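Local coordinates for mandelate racemase/muconate lactonizing enzyme family protein (Sorangium cellulosum, PDB 3S5S), which is of unassigned function but belongs to the enolase superfamily, whose members pair an alpha+beta N-terminal domain with a modified beta/alpha barrel, at residues Q223-P226 with R227-D231; A310-A313 with A314-G318; M299-V303 with L304-A308. All blocks are in the same frame, centred on the assembly; numbering follows the deposited sequence. Where two conformers were deposited one is given.

Contact 1: Q223-P226 with R227-D231; sequences QPVP and RDDWD
Gln223, just after strand 217-222, curls its amide back over the loop, so that NE2 comes within 3.8 Å of Arg227 N, a contact without a bond. Chi1 of -172° sets CG opposite the backbone N, and a bend at chi2 (79°) completes the curl. NE2 thereby donates to Val225 O at 2.8 Å, with the acceptor close to the amide plane. OE1 receives Asp247 N and Ser249 N, from the loop after strand 244-246; two N-H groups meeting OE1 and a carbonyl meeting NE2 support the modelled orientation of the amide. Val225 packs against Asp229 with both its branch point and one methyl: CB is 3.9 Å from Asp229 OD2, and CG2 is 3.7 Å from Asp229 O. Pro226 opens a type I beta turn closed by the bond from Asp229 N to Pro226 O, 3.0 Å and fairly straight at 162°, although the donor sits above the carbonyl plane. On the same residue pair, the ring atom CD of Pro226 meets CB of Asp229 at 3.9 Å. Arg227, in the turn, carries its extended chain away to Glu248 O and to a salt bridge with Asp255. Asp229 is also the N-cap of helix 230-239, and its OD1 accepts from Gly232 N. The chemistry is thus a division of labour within one carboxylate: OD1 caps the helix while OD2 rests against an apolar valine, and the helix start would probably stabilise the negative charge.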
loop_
_atom_site.group_PDB
_atom_site.type_symbol
_atom_site.label_atom_id
_atom_site.label_comp_id
_atom_site.label_asym_id
_atom_site.label_seq_id
_atom_site.Cartn_x
_atom_site.Cartn_y
_atom_site.Cartn_z
ATOM N N GLN A 223 -7.935 -13.325 -18.599
ATOM C CA GLN A 223 -8.819 -14.287 -17.926
ATOM C C GLN A 223 -9.627 -15.197 -18.868
ATOM O O GLN A 223 -10.867 -15.173 -18.851
ATOM C CB GLN A 223 -9.793 -13.533 -17.016
ATOM C CG GLN A 223 -10.603 -14.456 -16.157
ATOM C CD GLN A 223 -9.819 -14.946 -14.981
ATOM O OE1 GLN A 223 -9.043 -14.187 -14.388
ATOM N NE2 GLN A 223 -10.014 -16.209 -14.623
ATOM N N PRO A 224 -8.949 -16.013 -19.677
ATOM C CA PRO A 224 -9.735 -16.765 -20.648
ATOM C C PRO A 224 -10.625 -17.830 -20.022
ATOM O O PRO A 224 -11.687 -18.131 -20.565
ATOM C CB PRO A 224 -8.677 -17.438 -21.520
ATOM C CG PRO A 224 -7.518 -17.585 -20.671
ATOM C CD PRO A 224 -7.543 -16.457 -19.640
ATOM N N VAL A 225 -10.177 -18.427 -18.922
ATOM C CA VAL A 225 -10.927 -19.473 -18.253
ATOM C C VAL A 225 -11.552 -18.979 -16.945
ATOM O O VAL A 225 -11.243 -17.890 -16.486
ATOM C CB VAL A 225 -10.086 -20.725 -18.019
ATOM C CG1 VAL A 225 -9.681 -21.349 -19.359
ATOM C CG2 VAL A 225 -8.884 -20.419 -17.161
ATOM N N PRO A 226 -12.472 -19.777 -16.365
ATOM C CA PRO A 226 -13.155 -19.318 -15.153
ATOM C C PRO A 226 -12.221 -19.234 -13.951
ATOM O O PRO A 226 -11.210 -19.951 -13.885
ATOM C CB PRO A 226 -14.233 -20.391 -14.903
ATOM C CG PRO A 226 -14.238 -21.322 -16.150
ATOM C CD PRO A 226 -12.916 -21.131 -16.816
ATOM N N ARG A 227 -12.633 -18.404 -12.983
ATOM C CA ARG A 227 -11.927 -18.189 -11.737
ATOM C C ARG A 227 -11.441 -19.452 -11.021
ATOM O O ARG A 227 -10.359 -19.427 -10.434
ATOM C CB ARG A 227 -12.759 -17.357 -10.778
ATOM C CG ARG A 227 -12.000 -17.015 -9.530
ATOM C CD ARG A 227 -12.810 -16.279 -8.505
ATOM N NE ARG A 227 -12.300 -16.584 -7.162
ATOM C CZ ARG A 227 -11.415 -15.843 -6.483
ATOM N NH1 ARG A 227 -10.933 -14.713 -6.989
ATOM N NH2 ARG A 227 -11.015 -16.230 -5.274
ATOM N N ASP A 228 -12.198 -20.543 -11.020
ATOM C CA ASP A 228 -11.693 -21.684 -10.263
ATOM C C ASP A 228 -11.227 -22.845 -11.155
ATOM O O ASP A 228 -11.211 -24.001 -10.742
ATOM C CB ASP A 228 -12.600 -22.057 -9.047
ATOM C CG ASP A 228 -12.345 -21.137 -7.774
ATOM O OD1 ASP A 228 -12.010 -19.938 -7.898
ATOM O OD2 ASP A 228 -12.481 -21.602 -6.626
ATOM N N ASP A 229 -10.832 -22.502 -12.385
ATOM C CA ASP A 229 -10.001 -23.371 -13.233
ATOM C C ASP A 229 -8.545 -22.835 -13.150
ATOM O O ASP A 229 -8.034 -22.174 -14.063
ATOM C CB ASP A 229 -10.537 -23.383 -14.682
ATOM C CG ASP A 229 -9.761 -24.318 -15.583
ATOM O OD1 ASP A 229 -8.794 -24.925 -15.066
ATOM O OD2 ASP A 229 -10.105 -24.462 -16.791
ATOM N N TRP A 230 -7.897 -23.094 -12.021
ATOM C CA TRP A 230 -6.521 -22.649 -11.792
ATOM C C TRP A 230 -5.552 -23.363 -12.723
ATOM O O TRP A 230 -4.555 -22.769 -13.134
ATOM C CB TRP A 230 -6.106 -22.831 -10.331
ATOM C CG TRP A 230 -6.671 -21.763 -9.483
ATOM C CD1 TRP A 230 -7.923 -21.724 -8.932
ATOM C CD2 TRP A 230 -6.025 -20.528 -9.107
ATOM N NE1 TRP A 230 -8.089 -20.552 -8.232
ATOM C CE2 TRP A 230 -6.949 -19.797 -8.336
ATOM C CE3 TRP A 230 -4.752 -19.977 -9.352
ATOM C CZ2 TRP A 230 -6.639 -18.535 -7.788
ATOM C CZ3 TRP A 230 -4.442 -18.731 -8.824
ATOM C CH2 TRP A 230 -5.382 -18.019 -8.047
ATOM N N ASP A 231 -5.851 -24.625 -13.049
ATOM C CA ASP A 231 -5.003 -25.439 -13.933
ATOM C C ASP A 231 -4.997 -24.860 -15.356
ATOM O O ASP A 231 -3.964 -24.855 -16.044
ATOM C CB ASP A 231 -5.472 -26.917 -13.921
ATOM C CG ASP A 231 -5.769 -27.428 -12.494
ATOM O OD1 ASP A 231 -5.256 -26.816 -11.528
ATOM O OD2 ASP A 231 -6.519 -28.424 -12.325
#

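Contact 2: A310-A313 with A314-G318; sequences ACFA and AGLGG
Phe312 and Leu316, one helical turn apart, are brought together by different first torsions: the phenylalanine ring swings opposite its backbone N (chi1 170°), whereas CG of the leucine lies opposite its own carbonyl carbon (chi1 -73°). Leu316 CD1 consequently settles over one face of the ring in a CH-pi contact, 3.5 Å from the Phe312 centroid and 18° off the ring normal. This CD1 is offset toward Phe312 CZ, 3.4 Å away. The backbone bond from Leu316 N to Phe312 O, at 2.9 Å, holds the two residues in helical register. Ala314 N to Ala310 O (2.8 Å) and Gly315 N to Cys311 O (2.9 Å) continue the ladder backward. Gly317 N to Ala313 O, at 3.0 Å, comes at the helix end, where Gly317 is the first residue to leave helical angles, with positive phi. Ring and leucine lie against helix 272-289, and Leu316 also packs on Arg86 of the second subunit, whose Arg90 bonds to Leu316 O. Phe312 and Ala313 both touch Ile296 of strand 293-296, and Ala313 also meets Leu134. This i to i+4 packing lies at the C-terminal end of the helix in a beta-alpha-beta unit of the barrel (strands 293-296 and 319-322).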
loop_
_atom_site.group_PDB
_atom_site.type_symbol
_atom_site.label_atom_id
_atom_site.label_comp_id
_atom_site.label_asym_id
_atom_site.label_seq_id
_atom_site.Cartn_x
_atom_site.Cartn_y
_atom_site.Cartn_z
ATOM N N ALA A 310 -8.262 6.431 -12.648
ATOM C CA ALA A 310 -7.152 7.011 -13.382
ATOM C C ALA A 310 -6.216 7.685 -12.375
ATOM O O ALA A 310 -5.006 7.528 -12.473
ATOM C CB ALA A 310 -7.629 7.932 -14.440
ATOM N N CYS A 311 -6.769 8.344 -11.354
ATOM C CA CYS A 311 -5.974 8.976 -10.289
ATOM C C CYS A 311 -5.130 7.920 -9.612
ATOM O O CYS A 311 -3.958 8.155 -9.317
ATOM C CB CYS A 311 -6.876 9.606 -9.239
ATOM S SG CYS A 311 -7.660 11.125 -9.756
ATOM N N PHE A 312 -5.744 6.758 -9.380
ATOM C CA PHE A 312 -5.077 5.631 -8.735
ATOM C C PHE A 312 -3.894 5.146 -9.605
ATOM O O PHE A 312 -2.723 5.231 -9.176
ATOM C CB PHE A 312 -6.129 4.524 -8.404
ATOM C CG PHE A 312 -5.557 3.194 -7.942
ATOM C CD1 PHE A 312 -5.391 2.919 -6.601
ATOM C CD2 PHE A 312 -5.240 2.179 -8.865
ATOM C CE1 PHE A 312 -4.886 1.648 -6.137
ATOM C CE2 PHE A 312 -4.725 0.904 -8.444
ATOM C CZ PHE A 312 -4.561 0.646 -7.046
ATOM N N ALA A 313 -4.202 4.649 -10.812
ATOM C CA ALA A 313 -3.174 4.156 -11.750
ATOM C C ALA A 313 -2.079 5.226 -12.050
ATOM O O ALA A 313 -0.894 4.929 -11.895
ATOM C CB ALA A 313 -3.789 3.695 -13.003
ATOM N N ALA A 314 -2.455 6.454 -12.456
ATOM C CA ALA A 314 -1.411 7.466 -12.756
ATOM C C ALA A 314 -0.621 7.936 -11.512
ATOM O O ALA A 314 0.531 8.291 -11.621
ATOM C CB ALA A 314 -2.004 8.711 -13.528
ATOM N N GLY A 315 -1.260 7.980 -10.344
ATOM C CA GLY A 315 -0.581 8.340 -9.093
ATOM C C GLY A 315 0.444 7.301 -8.719
ATOM O O GLY A 315 1.603 7.639 -8.417
ATOM N N LEU A 316 0.051 6.041 -8.823
ATOM C CA LEU A 316 0.935 4.947 -8.483
ATOM C C LEU A 316 2.119 4.788 -9.438
ATOM O O LEU A 316 3.231 4.534 -8.984
ATOM C CB LEU A 316 0.182 3.622 -8.366
ATOM C CG LEU A 316 -0.705 3.401 -7.167
ATOM C CD1 LEU A 316 -1.530 2.127 -7.377
ATOM C CD2 LEU A 316 0.140 3.325 -5.906
ATOM N N GLY A 317 1.871 4.954 -10.747
ATOM C CA GLY A 317 2.922 4.770 -11.718
ATOM C C GLY A 317 3.044 3.274 -11.981
ATOM O O GLY A 317 2.537 2.467 -11.224
ATOM N N GLY A 318 3.669 2.897 -13.081
ATOM C CA GLY A 318 3.950 1.499 -13.253
ATOM C C GLY A 318 2.925 0.612 -13.945
ATOM O O GLY A 318 3.092 -0.625 -13.949
#

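Contact 3: M299-V303 with L304-A308; sequences MVESV and LAMTA
Ser302 O and Met306 N, 3.1 Å apart, form an i to i+4 backbone bond at the start of helix 303-316. The approach is extended at Glu301 (psi 145°), and the chain turns helical from Val303 onward. Val303 O takes two donors from Thr307, N at 2.8 Å and, in the model, the hydroxyl OG1, at a distance of 2.5 Å that is doubtfully short; they reach the oxygen from opposite faces of its carbonyl plane. Ser302 is the N-cap: with chi1 at 77°, OG stands between its own backbone N and carbonyl carbon and accepts from Leu304 N at 3.1 Å. The same OG is bonded to Glu51 OE1, which also receives Ala305 N, so one carboxylate oxygen braces both the cap and the first turn. Glu301 extends beside that turn, its OE1 lying 3.7 Å from Ala305 CB and equally far from Met306 CE. Met306 bends twice and crosses Glu301 at about a right angle, its CG 3.9 Å from Glu301 CB. On the carboxylate's other oxygen, Met299 N donates to Glu301 OE2 at 2.9 Å, coming from above the carboxylate plane. Around this helix start, strand 47-52 covers Leu304 with Phe49 and Glu51, Phe335 of strand 335-336 touches Ser302, Val303 and Leu304, and Met273 of helix 272-289 lies against Glu301 and Ala305.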
loop_
_atom_site.group_PDB
_atom_site.type_symbol
_atom_site.label_atom_id
_atom_site.label_comp_id
_atom_site.label_asym_id
_atom_site.label_seq_id
_atom_site.Cartn_x
_atom_site.Cartn_y
_atom_site.Cartn_z
ATOM N N MET A 299 -15.445 -1.888 -13.861
ATOM C CA MET A 299 -16.772 -2.434 -14.158
ATOM C C MET A 299 -17.415 -1.549 -15.256
ATOM O O MET A 299 -16.702 -1.069 -16.121
ATOM C CB MET A 299 -17.574 -2.478 -12.854
ATOM C CG MET A 299 -17.742 -3.862 -12.203
ATOM S SD MET A 299 -16.399 -5.058 -12.225
ATOM C CE MET A 299 -16.472 -5.589 -13.912
ATOM N N VAL A 300 -18.727 -1.319 -15.245
ATOM C CA VAL A 300 -19.361 -0.386 -16.236
ATOM C C VAL A 300 -19.634 0.926 -15.515
ATOM O O VAL A 300 -20.667 1.085 -14.906
ATOM C CB VAL A 300 -20.644 -0.957 -16.838
ATOM C CG1 VAL A 300 -21.314 0.052 -17.766
ATOM C CG2 VAL A 300 -20.359 -2.263 -17.572
ATOM N N GLU A 301 -18.671 1.836 -15.572
ATOM C CA GLU A 301 -18.548 2.970 -14.650
ATOM C C GLU A 301 -18.717 4.323 -15.359
ATOM O O GLU A 301 -18.287 4.486 -16.501
ATOM C CB GLU A 301 -17.166 2.899 -13.946
ATOM C CG GLU A 301 -16.954 1.582 -13.150
ATOM C CD GLU A 301 -15.528 1.351 -12.634
ATOM O OE1 GLU A 301 -14.612 2.165 -12.888
ATOM O OE2 GLU A 301 -15.301 0.305 -12.001
ATOM N N SER A 302 -19.313 5.305 -14.684
ATOM C CA SER A 302 -19.319 6.673 -15.207
ATOM C C SER A 302 -17.927 7.292 -15.046
ATOM O O SER A 302 -16.951 6.627 -14.626
ATOM C CB SER A 302 -20.326 7.523 -14.437
ATOM O OG SER A 302 -19.839 7.922 -13.135
ATOM N N VAL A 303 -17.871 8.577 -15.370
ATOM C CA VAL A 303 -16.742 9.484 -15.181
ATOM C C VAL A 303 -16.211 9.485 -13.734
ATOM O O VAL A 303 -15.009 9.618 -13.472
ATOM C CB VAL A 303 -17.227 10.913 -15.665
ATOM C CG1 VAL A 303 -16.849 12.067 -14.740
ATOM C CG2 VAL A 303 -16.860 11.158 -17.125
ATOM N N LEU A 304 -17.118 9.330 -12.791
ATOM C CA LEU A 304 -16.755 9.341 -11.388
ATOM C C LEU A 304 -15.808 8.200 -10.974
ATOM O O LEU A 304 -14.664 8.454 -10.568
ATOM C CB LEU A 304 -18.023 9.383 -10.517
ATOM C CG LEU A 304 -17.874 9.245 -9.000
ATOM C CD1 LEU A 304 -16.705 9.930 -8.519
ATOM C CD2 LEU A 304 -19.106 9.752 -8.212
ATOM N N ALA A 305 -16.271 6.967 -11.027
ATOM C CA ALA A 305 -15.414 5.849 -10.632
ATOM C C ALA A 305 -14.203 5.730 -11.588
ATOM O O ALA A 305 -13.082 5.407 -11.144
ATOM C CB ALA A 305 -16.216 4.529 -10.578
ATOM N N MET A 306 -14.415 6.032 -12.881
ATOM C CA MET A 306 -13.308 6.009 -13.835
ATOM C C MET A 306 -12.186 7.012 -13.473
ATOM O O MET A 306 -10.991 6.637 -13.422
ATOM C CB MET A 306 -13.785 6.182 -15.241
ATOM C CG MET A 306 -14.432 4.940 -15.835
ATOM S SD MET A 306 -13.280 3.989 -16.853
ATOM C CE MET A 306 -13.736 2.271 -16.529
ATOM N N THR A 307 -12.552 8.265 -13.172
ATOM C CA THR A 307 -11.529 9.217 -12.761
ATOM C C THR A 307 -10.848 8.747 -11.474
ATOM O O THR A 307 -9.640 8.845 -11.328
ATOM C CB THR A 307 -12.052 10.644 -12.568
ATOM O OG1 THR A 307 -12.890 10.996 -13.675
ATOM C CG2 THR A 307 -10.873 11.599 -12.536
ATOM N N ALA A 308 -11.606 8.230 -10.535
ATOM C CA ALA A 308 -10.966 7.666 -9.347
ATOM C C ALA A 308 -9.883 6.643 -9.731
ATOM O O ALA A 308 -8.788 6.685 -9.206
ATOM C CB ALA A 308 -12.016 7.025 -8.417
#

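Following the chain from its N terminus, contact 1 comes first, turning the chain from strand 217-222 into helix 230-239. Contact 3 follows, where the loop after strand 293-296 enters helix 303-316, and contact 2 ends that same helix before strand 319-322. The three lie in series, none enclosing or crossing another. Contacts 2 and 3 share that helix, their segments all but adjoining in sequence and their centres 14 Å apart. Contact 1 stands apart, its nearest atoms about 11 Å from contact 3 and about 17 Å from contact 2. Contact 3 joins the barrel to strand 47-52 of the N-terminal sheet, while contact 2 reaches the second subunit.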